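Local coordinates for mannosylglycerate hydrolase MGH1-like glycoside hydrolase domain-containing protein (Thermus thermophilus HB8, PDB 4WVB) that hydrolyses mannosylglycerate, a solute of osmotic stress in thermophiles, to mannose and glycerate, and splits glucosylglycerate with similar efficiency, at residues A[164-169]-A[347-352]; A[100-105]-A[136-141]; A[36-41]-A[408-413]. All coordinates share one frame; numbering follows the deposited sequence.

Contact 1: residues A[164-169]-A[347-352]; sequences MDNSPA and GRYWRG. With GLC (alpha-D-glucopyranose), chain F.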
loop_
_atom_site.group_PDB
_atom_site.type_symbol
_atom_site.label_atom_id
_atom_site.label_comp_id
_atom_site.label_asym_id
_atom_site.label_seq_id
_atom_site.Cartn_x
_atom_site.Cartn_y
_atom_site.Cartn_z
ATOM N N MET A 164 -5.954 9.016 26.381
ATOM C CA MET A 164 -5.017 10.138 26.568
ATOM C C MET A 164 -5.844 11.332 27.032
ATOM O O MET A 164 -6.021 12.320 26.319
ATOM C CB MET A 164 -4.242 10.405 25.291
ATOM C CG MET A 164 -3.486 9.170 24.823
ATOM S SD MET A 164 -2.495 9.474 23.376
ATOM C CE MET A 164 -1.914 7.835 22.936
ATOM N N ASP A 165 -6.348 11.181 28.255
ATOM C CA ASP A 165 -7.555 11.894 28.716
ATOM C C ASP A 165 -7.476 13.389 28.472
ATOM O O ASP A 165 -8.421 13.982 27.966
ATOM C CB ASP A 165 -7.798 11.674 30.227
ATOM C CG ASP A 165 -7.869 10.211 30.627
ATOM O OD1 ASP A 165 -7.600 9.291 29.810
ATOM O OD2 ASP A 165 -8.201 9.974 31.805
ATOM N N ASN A 166 -6.367 14.003 28.890
ATOM C CA ASN A 166 -6.171 15.451 28.787
ATOM C C ASN A 166 -5.160 15.851 27.727
ATOM O O ASN A 166 -4.511 16.896 27.829
ATOM C CB ASN A 166 -5.783 16.047 30.160
ATOM C CG ASN A 166 -4.374 15.704 30.575
ATOM O OD1 ASN A 166 -3.775 14.745 30.076
ATOM N ND2 ASN A 166 -3.840 16.469 31.523
ATOM N N SER A 167 -5.049 15.055 26.662
ATOM C CA SER A 167 -4.184 15.450 25.540
ATOM C C SER A 167 -4.534 16.867 25.094
ATOM O O SER A 167 -5.724 17.190 24.959
ATOM C CB SER A 167 -4.342 14.504 24.343
ATOM O OG SER A 167 -3.529 14.937 23.259
ATOM N N PRO A 168 -3.515 17.719 24.856
ATOM C CA PRO A 168 -3.838 19.067 24.405
ATOM C C PRO A 168 -4.595 19.070 23.071
ATOM O O PRO A 168 -5.270 20.062 22.727
ATOM C CB PRO A 168 -2.456 19.737 24.285
ATOM C CG PRO A 168 -1.597 18.981 25.266
ATOM C CD PRO A 168 -2.078 17.557 25.142
ATOM N N ALA A 169 -4.540 17.954 22.338
ATOM C CA ALA A 169 -5.341 17.857 21.120
ATOM C C ALA A 169 -6.825 18.021 21.404
ATOM O O ALA A 169 -7.553 18.489 20.524
ATOM C CB ALA A 169 -5.091 16.549 20.369
ATOM N N GLY A 347 5.106 17.877 33.651
ATOM C CA GLY A 347 4.585 16.986 34.680
ATOM C C GLY A 347 3.119 16.633 34.590
ATOM O O GLY A 347 2.632 15.957 35.492
ATOM N N ARG A 348 2.396 17.049 33.537
ATOM C CA ARG A 348 0.919 16.982 33.605
ATOM C C ARG A 348 0.216 15.900 32.739
ATOM O O ARG A 348 -0.464 16.217 31.770
ATOM C CB ARG A 348 0.357 18.365 33.301
ATOM C CG ARG A 348 -1.043 18.595 33.848
ATOM C CD ARG A 348 -1.487 20.041 33.662
ATOM N NE ARG A 348 -2.856 20.111 33.148
ATOM C CZ ARG A 348 -3.381 21.137 32.471
ATOM N NH1 ARG A 348 -2.673 22.233 32.195
ATOM N NH2 ARG A 348 -4.639 21.063 32.051
ATOM N N TYR A 349 0.371 14.631 33.107
ATOM C CA TYR A 349 -0.419 13.545 32.519
ATOM C C TYR A 349 -0.079 13.385 31.005
ATOM O O TYR A 349 1.055 13.021 30.679
ATOM C CB TYR A 349 -1.893 13.853 32.844
ATOM C CG TYR A 349 -2.866 12.730 32.961
ATOM C CD1 TYR A 349 -2.494 11.450 33.376
ATOM C CD2 TYR A 349 -4.224 12.973 32.702
ATOM C CE1 TYR A 349 -3.442 10.438 33.456
ATOM C CE2 TYR A 349 -5.166 11.984 32.806
ATOM C CZ TYR A 349 -4.777 10.727 33.176
ATOM O OH TYR A 349 -5.758 9.778 33.256
ATOM N N TRP A 350 -1.010 13.679 30.081
ATOM C CA TRP A 350 -0.751 13.533 28.640
ATOM C C TRP A 350 -0.349 14.853 27.952
ATOM O O TRP A 350 -0.427 14.992 26.726
ATOM C CB TRP A 350 -1.977 12.918 27.943
ATOM C CG TRP A 350 -2.237 11.519 28.376
ATOM C CD1 TRP A 350 -3.079 11.111 29.370
ATOM C CD2 TRP A 350 -1.634 10.339 27.848
ATOM N NE1 TRP A 350 -3.034 9.746 29.490
ATOM C CE2 TRP A 350 -2.168 9.248 28.547
ATOM C CE3 TRP A 350 -0.703 10.096 26.831
ATOM C CZ2 TRP A 350 -1.806 7.932 28.266
ATOM C CZ3 TRP A 350 -0.337 8.787 26.559
ATOM C CH2 TRP A 350 -0.890 7.724 27.265
ATOM N N ARG A 351 0.133 15.823 28.727
ATOM C CA ARG A 351 0.457 17.129 28.182
ATOM C C ARG A 351 1.972 17.378 28.140
ATOM O O ARG A 351 2.408 18.506 28.264
ATOM C CB ARG A 351 -0.255 18.209 29.005
ATOM C CG ARG A 351 -1.781 18.056 28.972
ATOM C CD ARG A 351 -2.501 19.159 29.719
ATOM N NE ARG A 351 -2.568 20.396 28.957
ATOM C CZ ARG A 351 -3.508 20.710 28.081
ATOM N NH1 ARG A 351 -4.479 19.848 27.796
ATOM N NH2 ARG A 351 -3.467 21.892 27.460
ATOM N N GLY A 352 2.769 16.335 27.934
ATOM C CA GLY A 352 4.242 16.479 27.951
ATOM C C GLY A 352 4.972 15.239 28.450
ATOM O O GLY A 352 5.934 14.829 27.842
HETATM C C1 GLC F . -5.849 7.046 33.103
HETATM C C2 GLC F . -4.987 6.915 31.824
HETATM C C3 GLC F . -5.611 5.851 30.918
HETATM C C4 GLC F . -5.651 4.515 31.663
HETATM C C5 GLC F . -6.409 4.697 32.997
HETATM C C6 GLC F . -6.300 3.476 33.901
HETATM O O1 GLC F . -7.184 7.493 32.752
HETATM O O2 GLC F . -4.874 8.167 31.137
HETATM O O3 GLC F . -4.835 5.736 29.740
HETATM O O4 GLC F . -6.204 3.493 30.788
HETATM O O5 GLC F . -5.915 5.786 33.796
HETATM O O6 GLC F . -4.979 3.374 34.388
HETATM O O HOH W 1 -5.251 18.523 32.583
HETATM O O HOH W 2 -1.215 14.053 24.268
#
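Met164 packs across one face of Trp350, the tightly packed part of the contact. Its CA sits 3.4 Å from the centroid of the Trp350 five-membered ring, almost on the ring normal, a CH-pi contact. The extended side chain then crosses the indole, with CG 3.6 Å from CE3 of Trp350. The sulfur lies oblique to the six-membered ring, a Met-aromatic contact. At the rim of the same indole, Trp350 NE1 donates a nearly straight bond of 2.9 Å to O2 of the bound glucose (167°). Asn166 ties the two loops together. Its CG lies between its backbone N and carbonyl carbon (chi1 73°), which turns the amide to the Trp350 backbone. Its OD1 takes the backbone N of Trp350 at 3.0 Å, in the carbonyl plane on a lone pair. Its backbone O receives Arg351 NH1 at 3.0 Å, while Pro168 CG rests over the face of that guanidinium. Arg351 also has salt bridges to Asp171 and Glu345.

The Arg348 side is looser and more exposed. Asn166 ND2 makes only a weak bond to Arg348 O, and a water bridges ND2 to Arg348 NH2. Arg348 itself is paired with Glu345.

Asp165 is probably the proton donor of this glycoside hydrolase. Its OD2 accepts O1 of the sugar at 2.8 Å. This places Asp165 beside the anomeric oxygen, consistent with a general acid acting on the glycosidic oxygen.

Contact 2: residues A[100-105]-A[136-141]; sequences GITQPP and LAFHRW. With GLC (alpha-D-glucopyranose), chain F.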
loop_
_atom_site.group_PDB
_atom_site.type_symbol
_atom_site.label_atom_id
_atom_site.label_comp_id
_atom_site.label_asym_id
_atom_site.label_seq_id
_atom_site.Cartn_x
_atom_site.Cartn_y
_atom_site.Cartn_z
ATOM N N GLY A 100 -19.840 3.103 29.959
ATOM C CA GLY A 100 -20.579 3.113 28.700
ATOM C C GLY A 100 -19.788 3.680 27.528
ATOM O O GLY A 100 -20.357 4.005 26.473
ATOM N N ILE A 101 -18.475 3.811 27.730
ATOM C CA ILE A 101 -17.532 4.250 26.698
ATOM C C ILE A 101 -16.406 3.218 26.554
ATOM O O ILE A 101 -16.306 2.315 27.364
ATOM C CB ILE A 101 -16.940 5.646 27.011
ATOM C CG1 ILE A 101 -16.197 5.653 28.352
ATOM C CG2 ILE A 101 -18.035 6.713 26.902
ATOM C CD1 ILE A 101 -15.383 6.901 28.592
ATOM N N THR A 102 -15.611 3.332 25.487
ATOM C CA THR A 102 -14.588 2.323 25.165
ATOM C C THR A 102 -13.175 2.913 25.296
ATOM O O THR A 102 -13.015 4.003 25.847
ATOM C CB THR A 102 -14.832 1.680 23.788
ATOM O OG1 THR A 102 -14.031 0.504 23.650
ATOM C CG2 THR A 102 -14.565 2.640 22.649
ATOM N N GLN A 103 -12.161 2.183 24.816
ATOM C CA GLN A 103 -10.762 2.632 24.955
ATOM C C GLN A 103 -9.971 2.019 23.784
ATOM O O GLN A 103 -10.506 1.183 23.042
ATOM C CB GLN A 103 -10.196 2.170 26.297
ATOM C CG GLN A 103 -9.719 3.283 27.189
ATOM C CD GLN A 103 -9.027 2.815 28.471
ATOM O OE1 GLN A 103 -8.903 1.606 28.803
ATOM N NE2 GLN A 103 -8.616 3.774 29.213
ATOM N N PRO A 104 -8.697 2.417 23.603
ATOM C CA PRO A 104 -7.997 1.976 22.400
ATOM C C PRO A 104 -7.927 0.437 22.286
ATOM O O PRO A 104 -7.556 -0.240 23.246
ATOM C CB PRO A 104 -6.629 2.640 22.559
ATOM C CG PRO A 104 -6.945 3.905 23.305
ATOM C CD PRO A 104 -7.940 3.451 24.329
ATOM N N PRO A 105 -8.305 -0.127 21.121
ATOM C CA PRO A 105 -8.474 -1.574 20.950
ATOM C C PRO A 105 -7.170 -2.301 20.581
ATOM O O PRO A 105 -7.054 -2.916 19.510
ATOM C CB PRO A 105 -9.496 -1.656 19.820
ATOM C CG PRO A 105 -9.189 -0.457 18.972
ATOM C CD PRO A 105 -8.817 0.616 19.950
ATOM N N LEU A 136 -13.758 -10.176 17.137
ATOM C CA LEU A 136 -14.408 -9.814 15.909
ATOM C C LEU A 136 -15.672 -8.986 16.202
ATOM O O LEU A 136 -15.945 -7.981 15.523
ATOM C CB LEU A 136 -14.742 -11.065 15.117
ATOM C CG LEU A 136 -15.399 -10.900 13.755
ATOM C CD1 LEU A 136 -14.432 -10.246 12.761
ATOM C CD2 LEU A 136 -15.882 -12.257 13.244
ATOM N N ALA A 137 -16.440 -9.393 17.213
ATOM C CA ALA A 137 -17.656 -8.624 17.602
ATOM C C ALA A 137 -17.357 -7.223 18.156
ATOM O O ALA A 137 -18.113 -6.287 17.927
ATOM C CB ALA A 137 -18.521 -9.441 18.558
ATOM N N PHE A 138 -16.227 -7.060 18.848
ATOM C CA PHE A 138 -15.776 -5.781 19.315
ATOM C C PHE A 138 -15.347 -4.826 18.175
ATOM O O PHE A 138 -15.751 -3.658 18.150
ATOM C CB PHE A 138 -14.644 -5.972 20.316
ATOM C CG PHE A 138 -14.048 -4.683 20.845
ATOM C CD1 PHE A 138 -14.836 -3.566 21.134
ATOM C CD2 PHE A 138 -12.682 -4.592 21.059
ATOM C CE1 PHE A 138 -14.284 -2.400 21.628
ATOM C CE2 PHE A 138 -12.121 -3.421 21.551
ATOM C CZ PHE A 138 -12.913 -2.333 21.846
ATOM N N HIS A 139 -14.526 -5.308 17.242
ATOM C CA HIS A 139 -14.163 -4.497 16.083
ATOM C C HIS A 139 -15.426 -4.114 15.279
ATOM O O HIS A 139 -15.595 -2.996 14.826
ATOM C CB HIS A 139 -13.194 -5.249 15.176
ATOM C CG HIS A 139 -11.808 -5.361 15.729
ATOM N ND1 HIS A 139 -10.690 -5.101 14.969
ATOM C CD2 HIS A 139 -11.364 -5.673 16.961
ATOM C CE1 HIS A 139 -9.605 -5.241 15.723
ATOM N NE2 HIS A 139 -9.985 -5.601 16.931
ATOM N N ARG A 140 -16.329 -5.076 15.146
ATOM C CA ARG A 140 -17.572 -4.828 14.458
ATOM C C ARG A 140 -18.380 -3.705 15.114
ATOM O O ARG A 140 -18.836 -2.792 14.427
ATOM C CB ARG A 140 -18.394 -6.099 14.366
ATOM C CG ARG A 140 -19.630 -5.893 13.495
ATOM C CD ARG A 140 -20.565 -7.076 13.519
ATOM N NE ARG A 140 -19.939 -8.324 13.142
ATOM C CZ ARG A 140 -19.762 -9.369 13.932
ATOM N NH1 ARG A 140 -20.203 -9.394 15.197
ATOM N NH2 ARG A 140 -19.187 -10.427 13.439
ATOM N N TRP A 141 -18.539 -3.780 16.427
ATOM C CA TRP A 141 -19.222 -2.729 17.198
ATOM C C TRP A 141 -18.536 -1.390 16.948
ATOM O O TRP A 141 -19.166 -0.378 16.675
ATOM C CB TRP A 141 -19.229 -3.050 18.709
ATOM C CG TRP A 141 -19.837 -1.935 19.477
ATOM C CD1 TRP A 141 -21.169 -1.683 19.629
ATOM C CD2 TRP A 141 -19.146 -0.858 20.124
ATOM N NE1 TRP A 141 -21.347 -0.539 20.370
ATOM C CE2 TRP A 141 -20.121 -0.009 20.673
ATOM C CE3 TRP A 141 -17.792 -0.545 20.318
ATOM C CZ2 TRP A 141 -19.791 1.130 21.397
ATOM C CZ3 TRP A 141 -17.465 0.593 21.039
ATOM C CH2 TRP A 141 -18.459 1.419 21.562
HETATM C C1 GLC F . -5.849 7.046 33.103
HETATM C C2 GLC F . -4.987 6.915 31.824
HETATM C C3 GLC F . -5.611 5.851 30.918
HETATM C C4 GLC F . -5.651 4.515 31.663
HETATM C C5 GLC F . -6.409 4.697 32.997
HETATM C C6 GLC F . -6.300 3.476 33.901
HETATM O O1 GLC F . -7.184 7.493 32.752
HETATM O O2 GLC F . -4.874 8.167 31.137
HETATM O O3 GLC F . -4.835 5.736 29.740
HETATM O O4 GLC F . -6.204 3.493 30.788
HETATM O O5 GLC F . -5.915 5.786 33.796
HETATM O O6 GLC F . -4.979 3.374 34.388
HETATM O O HOH W 3 -8.544 -5.308 19.353
#
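Thr102 and Pro105 both turn toward the helix and meet the outer end of the Phe138 ring. Thr102 OG1 comes at the ring edge, near its plane, 3.5 Å from CZ of Phe138. Pro105 approaches obliquely, with its CB 3.6 Å from CE2 of Phe138. The far end of the ring is flanked by a hydroxyl and by the CB of a proline. Phe138 reaches this place because its CG is anti to the backbone N (chi1 178°), which carries the ring out from the helix. Trp141 extends in the same way, one turn further on. It meets Thr102 from the opposite direction, and the methyl CG2 of Thr102 lies in the indole plane, 3.9 Å from CZ3 of Trp141. Thr102 therefore touches two aromatic edges with different branches. Its hydroxyl is not left to the ring alone, since OG1 is hydrogen-bonded to the backbone O of Leu69.

The contact packs the loop before helix 107-117 onto helix 121-146, in the (alpha/alpha)6 barrel expected of the six-hairpin glycosidase clan. Helix 235-254 joins from the side of Pro105 and His139. One water links these two residues: it donates to Pro105 O at 2.8 Å and lies 2.8 Å from His139 NE2.

Gln103 points the other way, into the active site. Its extended chain brings NE2 to O4 of the bound glucose at 2.9 Å, with a bent N-H...O angle of 135°. Its OE1 is held by the backbone N of Trp34, which fixes the turn of the amide.

Contact 3: residues A[36-41]-A[408-413]; sequences SAFIAL and FSWSAA. With GLC (alpha-D-glucopyranose), chain F.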
loop_
_atom_site.group_PDB
_atom_site.type_symbol
_atom_site.label_atom_id
_atom_site.label_comp_id
_atom_site.label_asym_id
_atom_site.label_seq_id
_atom_site.Cartn_x
_atom_site.Cartn_y
_atom_site.Cartn_z
ATOM N N SER A 36 -5.421 -3.750 30.765
ATOM C CA SER A 36 -5.406 -5.209 30.810
ATOM C C SER A 36 -4.711 -5.836 29.601
ATOM O O SER A 36 -4.038 -6.864 29.727
ATOM C CB SER A 36 -6.819 -5.791 30.984
ATOM O OG SER A 36 -7.177 -5.833 32.357
ATOM N N ALA A 37 -4.863 -5.238 28.425
ATOM C CA ALA A 37 -4.170 -5.743 27.251
ATOM C C ALA A 37 -2.649 -5.680 27.419
ATOM O O ALA A 37 -1.967 -6.647 27.153
ATOM C CB ALA A 37 -4.576 -4.958 26.020
ATOM N N PHE A 38 -2.127 -4.534 27.826
ATOM C CA PHE A 38 -0.665 -4.428 28.029
ATOM C C PHE A 38 -0.227 -5.332 29.170
ATOM O O PHE A 38 0.843 -5.940 29.126
ATOM C CB PHE A 38 -0.223 -2.999 28.340
ATOM C CG PHE A 38 -0.472 -2.020 27.217
ATOM C CD1 PHE A 38 0.181 -2.154 25.997
ATOM C CD2 PHE A 38 -1.402 -0.999 27.363
ATOM C CE1 PHE A 38 -0.082 -1.279 24.962
ATOM C CE2 PHE A 38 -1.643 -0.106 26.330
ATOM C CZ PHE A 38 -0.982 -0.245 25.124
ATOM N N ILE A 39 -1.076 -5.436 30.189
ATOM C CA ILE A 39 -0.746 -6.232 31.374
ATOM C C ILE A 39 -0.640 -7.698 31.016
ATOM O O ILE A 39 0.258 -8.396 31.481
ATOM C CB ILE A 39 -1.747 -5.980 32.508
ATOM C CG1 ILE A 39 -1.512 -4.580 33.085
ATOM C CG2 ILE A 39 -1.623 -7.025 33.615
ATOM C CD1 ILE A 39 -2.718 -4.006 33.804
ATOM N N ALA A 40 -1.524 -8.177 30.150
ATOM C CA ALA A 40 -1.445 -9.570 29.758
ATOM C C ALA A 40 -0.075 -9.911 29.161
ATOM O O ALA A 40 0.428 -11.003 29.382
ATOM C CB ALA A 40 -2.571 -9.908 28.784
ATOM N N LEU A 41 0.529 -8.979 28.425
ATOM C CA LEU A 41 1.872 -9.179 27.871
ATOM C C LEU A 41 2.888 -9.417 28.988
ATOM O O LEU A 41 3.804 -10.264 28.850
ATOM C CB LEU A 41 2.290 -7.983 26.992
ATOM C CG LEU A 41 1.585 -7.782 25.650
ATOM C CD1 LEU A 41 2.100 -6.543 24.968
ATOM C CD2 LEU A 41 1.737 -8.991 24.749
ATOM N N PHE A 408 2.476 1.084 38.958
ATOM C CA PHE A 408 1.654 1.211 37.764
ATOM C C PHE A 408 1.845 -0.011 36.880
ATOM O O PHE A 408 2.934 -0.296 36.387
ATOM C CB PHE A 408 1.914 2.499 36.993
ATOM C CG PHE A 408 0.767 2.853 36.076
ATOM C CD1 PHE A 408 -0.410 3.367 36.590
ATOM C CD2 PHE A 408 0.859 2.621 34.717
ATOM C CE1 PHE A 408 -1.489 3.652 35.762
ATOM C CE2 PHE A 408 -0.197 2.910 33.887
ATOM C CZ PHE A 408 -1.375 3.427 34.400
ATOM N N SER A 409 0.757 -0.745 36.704
ATOM C CA SER A 409 0.813 -2.074 36.144
ATOM C C SER A 409 1.337 -2.153 34.726
ATOM O O SER A 409 2.146 -3.026 34.446
ATOM C CB SER A 409 -0.547 -2.739 36.231
ATOM O OG SER A 409 -0.891 -2.931 37.589
ATOM N N TRP A 410 0.905 -1.281 33.812
ATOM C CA TRP A 410 1.383 -1.475 32.430
ATOM C C TRP A 410 2.869 -1.137 32.286
ATOM O O TRP A 410 3.534 -1.641 31.385
ATOM C CB TRP A 410 0.520 -0.812 31.342
ATOM C CG TRP A 410 0.623 0.690 31.081
ATOM C CD1 TRP A 410 1.735 1.512 31.130
ATOM C CD2 TRP A 410 -0.451 1.511 30.651
ATOM N NE1 TRP A 410 1.393 2.790 30.762
ATOM C CE2 TRP A 410 0.049 2.810 30.463
ATOM C CE3 TRP A 410 -1.811 1.261 30.397
ATOM C CZ2 TRP A 410 -0.759 3.865 30.067
ATOM C CZ3 TRP A 410 -2.598 2.294 29.999
ATOM C CH2 TRP A 410 -2.082 3.583 29.829
ATOM N N SER A 411 3.385 -0.308 33.195
ATOM C CA SER A 411 4.810 -0.004 33.191
ATOM C C SER A 411 5.568 -1.260 33.579
ATOM O O SER A 411 6.503 -1.672 32.890
ATOM C CB SER A 411 5.108 1.143 34.141
ATOM O OG SER A 411 4.461 2.318 33.714
ATOM N N ALA A 412 5.133 -1.883 34.669
ATOM C CA ALA A 412 5.726 -3.121 35.140
ATOM C C ALA A 412 5.597 -4.207 34.060
ATOM O O ALA A 412 6.556 -4.921 33.734
ATOM C CB ALA A 412 5.033 -3.566 36.418
ATOM N N ALA A 413 4.405 -4.300 33.481
ATOM C CA ALA A 413 4.164 -5.340 32.485
ATOM C C ALA A 413 5.023 -5.160 31.261
ATOM O O ALA A 413 5.551 -6.144 30.722
ATOM C CB ALA A 413 2.701 -5.397 32.086
HETATM C C1 GLC F . -5.849 7.046 33.103
HETATM C C2 GLC F . -4.987 6.915 31.824
HETATM C C3 GLC F . -5.611 5.851 30.918
HETATM C C4 GLC F . -5.651 4.515 31.663
HETATM C C5 GLC F . -6.409 4.697 32.997
HETATM C C6 GLC F . -6.300 3.476 33.901
HETATM O O1 GLC F . -7.184 7.493 32.752
HETATM O O2 GLC F . -4.874 8.167 31.137
HETATM O O3 GLC F . -4.835 5.736 29.740
HETATM O O4 GLC F . -6.204 3.493 30.788
HETATM O O5 GLC F . -5.915 5.786 33.796
HETATM O O6 GLC F . -4.979 3.374 34.388
#
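Phe38 and Trp410 are brought side by side by different first torsions. In Phe38, CG stands opposite the carbonyl carbon. In Trp410, CG sits between the backbone N and the carbonyl carbon (chi1 78°), a crowded position for so large a group. Both side chains then run in the same direction. Their CB atoms touch at 3.8 Å, Phe38 CB against Trp410 CB. Further out, the edge of the Phe38 ring is turned to the face of the indole in an offset edge-to-face pair. The centroid of the Phe38 ring is 5.5 Å from that of the Trp410 six-membered ring, with the planes at 73°. Phe408 lies over the opposite face of the indole, and Trp34 packs edge-to-face with it too.

Nearer the backbones the packing is aliphatic. Ala413 CB fits against the helix, 3.5 Å from Phe38 O and 3.6 Å from Ile39 CA. Ile39 reaches across with CD1 3.5 Å from Ser409 CB, a tight carbon pair. Ser409 OG is bound elsewhere, to Val22 O. The small Ala413 is consistent with the close approach of the segment axes, 7.9 Å at 30°. The contact thus joins helix 33-43, whose start carries the likely substrate-binding residues Leu33, Trp34 and Asp35, to the last helix of the chain.

The far end of the indole meets the ligand, with Trp410 CH2 3.5 Å from glucose O3. An alanine in place of Trp410 would probably leave the Phe38 edge without its aromatic partner and open a gap beside the sugar. The contact is mostly apolar, which suggests that it shapes the pocket wall by packing; the model gives no hydrogen bond from these segments to the sugar.

Overall arrangement
All three contacts are buried, and all reach the same bound glucose without touching one another. Contact 1 is the most polar and has the more exposed edge, at Arg348. It joins two irregular loops by hydrogen bonds and carries the probable proton donor. Contact 2 sets a loop on a helix, with aromatic edges and one bridging water. Contact 3 is helix on helix and mostly apolar. Their centres lie about 19 to 23 Å apart. Contacts 1 and 2 follow each other along the chain, and both are nested in the long loop closed by contact 3. Helix 33-43 holds one side of contact 3 and also packs on the loop of contact 2. Helix 356-368 touches both contacts 1 and 3.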